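PDB 3LHL: putative agmatinase from Clostridium difficile, which probably hydrolyses agmatine to putrescine and urea, as other manganese-dependent agmatinases of the arginase family do. Local coordinates for residues 45-50 / 227-232. Numbering follows the deposited sequence.
Sequences SPFLDL and FQEIFK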
loop_
_atom_site.group_PDB
_atom_site.type_symbol
_atom_site.label_atom_id
_atom_site.label_comp_id
_atom_site.label_asym_id
_atom_site.label_seq_id
_atom_site.Cartn_x
_atom_site.Cartn_y
_atom_site.Cartn_z
ATOM N N SER A 45 -16.152 11.478 6.467
ATOM C CA SER A 45 -16.227 10.969 5.111
ATOM C C SER A 45 -17.686 10.764 4.736
ATOM O O SER A 45 -18.345 9.856 5.246
ATOM C CB SER A 45 -15.475 9.644 4.985
ATOM O OG SER A 45 -15.686 9.064 3.707
ATOM N N PRO A 46 -18.216 11.622 3.852
ATOM C CA PRO A 46 -19.613 11.496 3.428
ATOM C C PRO A 46 -19.845 10.233 2.602
ATOM O O PRO A 46 -20.940 9.677 2.603
ATOM C CB PRO A 46 -19.859 12.782 2.636
ATOM C CG PRO A 46 -18.488 13.141 2.122
ATOM C CD PRO A 46 -17.602 12.846 3.306
ATOM N N PHE A 47 -18.804 9.774 1.914
ATOM C CA PHE A 47 -18.895 8.568 1.094
ATOM C C PHE A 47 -19.067 7.324 1.970
ATOM O O PHE A 47 -19.842 6.434 1.643
ATOM C CB PHE A 47 -17.631 8.416 0.235
ATOM C CG PHE A 47 -17.639 7.205 -0.663
ATOM C CD1 PHE A 47 -18.573 7.085 -1.688
ATOM C CD2 PHE A 47 -16.694 6.190 -0.495
ATOM C CE1 PHE A 47 -18.570 5.965 -2.541
ATOM C CE2 PHE A 47 -16.679 5.066 -1.342
ATOM C CZ PHE A 47 -17.619 4.957 -2.366
ATOM N N LEU A 48 -18.350 7.268 3.085
ATOM C CA LEU A 48 -18.433 6.116 3.978
ATOM C C LEU A 48 -19.315 6.367 5.200
ATOM O O LEU A 48 -19.714 5.427 5.888
ATOM C CB LEU A 48 -17.026 5.721 4.453
ATOM C CG LEU A 48 -16.010 5.334 3.372
ATOM C CD1 LEU A 48 -14.606 5.410 3.951
ATOM C CD2 LEU A 48 -16.313 3.945 2.830
ATOM N N ASP A 49 -19.609 7.639 5.461
ATOM C CA ASP A 49 -20.410 8.045 6.613
ATOM C C ASP A 49 -19.727 7.572 7.895
ATOM O O ASP A 49 -20.343 6.947 8.759
ATOM C CB ASP A 49 -21.837 7.485 6.520
ATOM C CG ASP A 49 -22.729 7.972 7.655
ATOM O OD1 ASP A 49 -22.488 9.090 8.164
ATOM O OD2 ASP A 49 -23.676 7.245 8.032
ATOM N N LEU A 50 -18.437 7.870 7.993
ATOM C CA LEU A 50 -17.622 7.521 9.149
ATOM C C LEU A 50 -16.800 8.760 9.465
ATOM O O LEU A 50 -16.550 9.574 8.579
ATOM C CB LEU A 50 -16.699 6.347 8.818
ATOM C CG LEU A 50 -17.369 4.999 8.513
ATOM C CD1 LEU A 50 -16.317 3.993 8.060
ATOM C CD2 LEU A 50 -18.102 4.490 9.749
ATOM N N PHE A 227 -11.989 4.410 -8.060
ATOM C CA PHE A 227 -11.152 3.808 -7.032
ATOM C C PHE A 227 -11.770 3.760 -5.638
ATOM O O PHE A 227 -11.689 2.734 -4.959
ATOM C CB PHE A 227 -9.806 4.530 -6.938
ATOM C CG PHE A 227 -8.823 3.846 -6.025
ATOM C CD1 PHE A 227 -8.165 2.687 -6.434
ATOM C CD2 PHE A 227 -8.589 4.331 -4.743
ATOM C CE1 PHE A 227 -7.290 2.019 -5.578
ATOM C CE2 PHE A 227 -7.713 3.668 -3.876
ATOM C CZ PHE A 227 -7.064 2.511 -4.295
ATOM N N GLN A 228 -12.387 4.855 -5.207
ATOM C CA GLN A 228 -12.963 4.897 -3.866
ATOM C C GLN A 228 -13.969 3.781 -3.600
ATOM O O GLN A 228 -14.255 3.464 -2.446
ATOM C CB GLN A 228 -13.596 6.269 -3.592
ATOM C CG GLN A 228 -15.008 6.456 -4.097
ATOM C CD GLN A 228 -15.518 7.861 -3.843
ATOM O OE1 GLN A 228 -15.174 8.483 -2.838
ATOM N NE2 GLN A 228 -16.354 8.363 -4.745
ATOM N N GLU A 229 -14.491 3.177 -4.661
ATOM C CA GLU A 229 -15.444 2.079 -4.513
ATOM C C GLU A 229 -14.838 0.916 -3.725
ATOM O O GLU A 229 -15.557 0.161 -3.074
ATOM C CB GLU A 229 -15.898 1.577 -5.884
ATOM C CG GLU A 229 -16.881 2.494 -6.591
ATOM C CD GLU A 229 -18.126 2.744 -5.757
ATOM O OE1 GLU A 229 -18.692 1.768 -5.215
ATOM O OE2 GLU A 229 -18.542 3.916 -5.645
ATOM N N ILE A 230 -13.516 0.765 -3.779
ATOM C CA ILE A 230 -12.889 -0.331 -3.049
ATOM C C ILE A 230 -13.044 -0.118 -1.549
ATOM O O ILE A 230 -13.045 -1.074 -0.776
ATOM C CB ILE A 230 -11.382 -0.488 -3.378
ATOM C CG1 ILE A 230 -10.573 0.657 -2.761
ATOM C CG2 ILE A 230 -11.185 -0.525 -4.879
ATOM C CD1 ILE A 230 -9.092 0.348 -2.649
ATOM N N PHE A 231 -13.184 1.139 -1.134
ATOM C CA PHE A 231 -13.346 1.416 0.286
ATOM C C PHE A 231 -14.706 0.916 0.763
ATOM O O PHE A 231 -14.828 0.362 1.858
ATOM C CB PHE A 231 -13.202 2.913 0.557
ATOM C CG PHE A 231 -11.870 3.469 0.148
ATOM C CD1 PHE A 231 -10.699 2.751 0.392
ATOM C CD2 PHE A 231 -11.781 4.711 -0.477
ATOM C CE1 PHE A 231 -9.461 3.258 0.018
ATOM C CE2 PHE A 231 -10.549 5.227 -0.855
ATOM C CZ PHE A 231 -9.382 4.499 -0.607
ATOM N N LYS A 232 -15.723 1.097 -0.072
ATOM C CA LYS A 232 -17.067 0.655 0.266
ATOM C C LYS A 232 -17.098 -0.874 0.300
ATOM O O LYS A 232 -17.684 -1.478 1.199
ATOM C CB LYS A 232 -18.068 1.182 -0.768
ATOM C CG LYS A 232 -19.522 1.067 -0.339
ATOM C CD LYS A 232 -20.460 1.589 -1.417
ATOM C CE LYS A 232 -21.299 0.461 -2.013
ATOM N NZ LYS A 232 -20.469 -0.625 -2.620
#
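The carbonyl O of Q228 accepts a backbone hydrogen bond from F231 N (2.9 Å), and the ring atom F47 CE2 also comes up to it, 3.1 Å from Q228 O. The contact lies at the periphery of the arginase α/β fold, away from the metal centre. It joins the turn between the short antiparallel strands 44-45 and 50-51 to segment 227-232, on helix 229-235.

F47 is the main link. CG is anti to the backbone N (chi1 -179°), and the ring reaches from the turn to the helix. The side chain of Q228 comes from the opposite direction and lies over one face of this ring. Q228 CG makes a CH-pi contact, 3.7 Å from the centroid of the F47 ring. The Q228 amide is stacked on the same face, with the two planes 13° apart. Q228 CD sits over the ring centre. The E229 carboxylate takes the ring edge instead. OE2 of E229 is 3.6 Å from F47 CZ, near the ring plane, and the carboxylate is turned almost perpendicular to the ring. A long salt bridge pairs E229 OE1 with K232 NZ.

The turn is also held from within. S45 OG accepts from L48 N (3.3 Å) in an ST motif, and it hydrogen-bonds E269 of helix 258-278. A G1 beta bulge sets D49 and L50 together opposite S45. The same long helix touches both segments, through I273 against L48 and through E269 and L270 against F231. Across the contact, L48 CD2 packs on F231 CB at 4.0 Å.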